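Local coordinates for reticulocyte binding protein (Streptococcus agalactiae COH1, PDB 3FAW), which probably hydrolyses alpha-1,6-glucosidic branch links in pullulan, glycogen and related alpha-glucans as a cell-wall-anchored streptococcal pullulanase, at residues Asp580-Ser585 and Arg599-Gly604. Sequence-based numbering, arbitrary orientation.
Sequences DVIAKS and RRLRLG
Arg-600 meets Ile-582 with the aliphatic part of its side chain: CD lies 4.1 Å from Ile-582 CG2, and Arg-600 CB flanks the same methyl. Beyond CD the chain runs on, extended from CG to NE, and carries the guanidinium away from Ile-582. There NE forms a salt bridge with Asp-596, one turn earlier on its own helix, while NH1 donates to the carbonyl oxygen of Ile-537.

Next comes Leu-601, against which the other branch of Ile-582 ends. With CG1 anti to the carbonyl carbon (chi1 -75°) and the chain then extended to its tip, Ile-582 brings CD1 onto the backbone at Leu-601. CD1 stops 3.5 Å from Leu-601 CA, tighter than usual for two carbons, and touches Leu-601 CB at 3.8 Å. The leucine's first torsion, -170°, turns CG away from the backbone N, and its branch passes beside the isoleucine to pack on Leu-578 and on Thr-690 of helix 685-703.

Both helices belong to the connection between the seventh and eighth strands of the catalytic TIM barrel, so this is packing within one crossover. Ile-597 also packs on Ile-582. The contact between 580-585 and 599-604 is purely van der Waals: the close fit of Ile-582 CD1 on Leu-601 CA probably limits how near the helices can come here, while the arginine's charge is met elsewhere.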
loop_
_atom_site.group_PDB
_atom_site.type_symbol
_atom_site.label_atom_id
_atom_site.label_comp_id
_atom_site.label_asym_id
_atom_site.label_seq_id
_atom_site.Cartn_x
_atom_site.Cartn_y
_atom_site.Cartn_z
ATOM N N ASP A 580 -6.442 -9.927 18.917
ATOM C CA ASP A 580 -6.206 -11.356 18.723
ATOM C C ASP A 580 -4.761 -11.770 19.010
ATOM O O ASP A 580 -4.521 -12.855 19.540
ATOM C CB ASP A 580 -6.600 -11.778 17.302
ATOM C CG ASP A 580 -8.104 -11.675 17.043
ATOM O OD1 ASP A 580 -8.898 -11.497 17.989
ATOM O OD2 ASP A 580 -8.497 -11.788 15.869
ATOM N N VAL A 581 -3.805 -10.914 18.658
ATOM C CA VAL A 581 -2.386 -11.198 18.905
ATOM C C VAL A 581 -2.048 -11.078 20.397
ATOM O O VAL A 581 -1.214 -11.818 20.912
ATOM C CB VAL A 581 -1.460 -10.290 18.055
ATOM C CG1 VAL A 581 -1.427 -8.857 18.605
ATOM C CG2 VAL A 581 -0.060 -10.876 17.985
ATOM N N ILE A 582 -2.707 -10.153 21.092
ATOM C CA ILE A 582 -2.582 -10.053 22.548
ATOM C C ILE A 582 -3.085 -11.330 23.227
ATOM O O ILE A 582 -2.400 -11.884 24.082
ATOM C CB ILE A 582 -3.329 -8.819 23.106
ATOM C CG1 ILE A 582 -2.537 -7.544 22.801
ATOM C CG2 ILE A 582 -3.545 -8.949 24.617
ATOM C CD1 ILE A 582 -3.308 -6.257 23.047
ATOM N N ALA A 583 -4.270 -11.796 22.831
ATOM C CA ALA A 583 -4.865 -13.014 23.393
ATOM C C ALA A 583 -4.008 -14.248 23.109
ATOM O O ALA A 583 -3.873 -15.133 23.964
ATOM C CB ALA A 583 -6.277 -13.217 22.850
ATOM N N LYS A 584 -3.442 -14.300 21.904
ATOM C CA LYS A 584 -2.518 -15.368 21.520
ATOM C C LYS A 584 -1.221 -15.298 22.319
ATOM O O LYS A 584 -0.731 -16.320 22.801
ATOM C CB LYS A 584 -2.204 -15.294 20.018
ATOM C CG LYS A 584 -1.053 -16.194 19.554
ATOM C CD LYS A 584 -1.342 -17.671 19.777
ATOM C CE LYS A 584 -0.183 -18.544 19.309
ATOM N NZ LYS A 584 -0.470 -19.996 19.485
ATOM N N SER A 585 -0.678 -14.090 22.460
ATOM C CA SER A 585 0.623 -13.895 23.110
ATOM C C SER A 585 0.619 -14.271 24.592
ATOM O O SER A 585 1.571 -14.879 25.080
ATOM C CB SER A 585 1.101 -12.454 22.925
ATOM O OG SER A 585 1.356 -12.185 21.553
ATOM N N ARG A 599 -7.178 -4.162 28.641
ATOM C CA ARG A 599 -6.262 -3.375 29.469
ATOM C C ARG A 599 -4.887 -3.297 28.802
ATOM O O ARG A 599 -4.292 -2.225 28.726
ATOM C CB ARG A 599 -6.161 -3.955 30.887
ATOM C CG ARG A 599 -7.340 -3.582 31.769
ATOM C CD ARG A 599 -7.257 -4.212 33.148
ATOM N NE ARG A 599 -8.498 -4.005 33.892
ATOM C CZ ARG A 599 -8.746 -4.471 35.115
ATOM N NH1 ARG A 599 -7.835 -5.191 35.768
ATOM N NH2 ARG A 599 -9.914 -4.217 35.691
ATOM N N ARG A 600 -4.415 -4.432 28.291
ATOM C CA ARG A 600 -3.158 -4.499 27.539
ATOM C C ARG A 600 -3.237 -3.786 26.186
ATOM O O ARG A 600 -2.280 -3.138 25.767
ATOM C CB ARG A 600 -2.741 -5.958 27.338
ATOM C CG ARG A 600 -2.395 -6.669 28.637
ATOM C CD ARG A 600 -2.179 -8.155 28.422
ATOM N NE ARG A 600 -1.834 -8.846 29.663
ATOM C CZ ARG A 600 -0.621 -8.864 30.223
ATOM N NH1 ARG A 600 0.390 -8.213 29.673
ATOM N NH2 ARG A 600 -0.420 -9.534 31.352
ATOM N N LEU A 601 -4.375 -3.909 25.509
ATOM C CA LEU A 601 -4.602 -3.233 24.230
ATOM C C LEU A 601 -4.497 -1.716 24.390
ATOM O O LEU A 601 -3.877 -1.034 23.569
ATOM C CB LEU A 601 -5.977 -3.619 23.669
ATOM C CG LEU A 601 -6.318 -3.201 22.236
ATOM C CD1 LEU A 601 -7.438 -4.078 21.696
ATOM C CD2 LEU A 601 -6.709 -1.733 22.151
ATOM N N ARG A 602 -5.091 -1.198 25.461
ATOM C CA ARG A 602 -5.081 0.237 25.732
ATOM C C ARG A 602 -3.673 0.766 26.011
ATOM O O ARG A 602 -3.356 1.900 25.652
ATOM C CB ARG A 602 -6.030 0.570 26.889
ATOM C CG ARG A 602 -7.497 0.477 26.495
ATOM C CD ARG A 602 -8.432 0.934 27.615
ATOM N NE ARG A 602 -8.704 -0.112 28.601
ATOM C CZ ARG A 602 -9.890 -0.688 28.828
ATOM N NH1 ARG A 602 -10.976 -0.357 28.138
ATOM N NH2 ARG A 602 -9.991 -1.619 29.767
ATOM N N LEU A 603 -2.831 -0.056 26.637
ATOM C CA LEU A 603 -1.425 0.293 26.832
ATOM C C LEU A 603 -0.712 0.482 25.496
ATOM O O LEU A 603 0.042 1.435 25.327
ATOM C CB LEU A 603 -0.697 -0.773 27.656
ATOM C CG LEU A 603 -1.138 -0.951 29.112
ATOM C CD1 LEU A 603 -0.209 -1.937 29.804
ATOM C CD2 LEU A 603 -1.184 0.379 29.862
ATOM N N GLY A 604 -0.961 -0.428 24.558
ATOM C CA GLY A 604 -0.410 -0.334 23.206
ATOM C C GLY A 604 -0.795 0.944 22.485
ATOM O O GLY A 604 0.047 1.580 21.852
#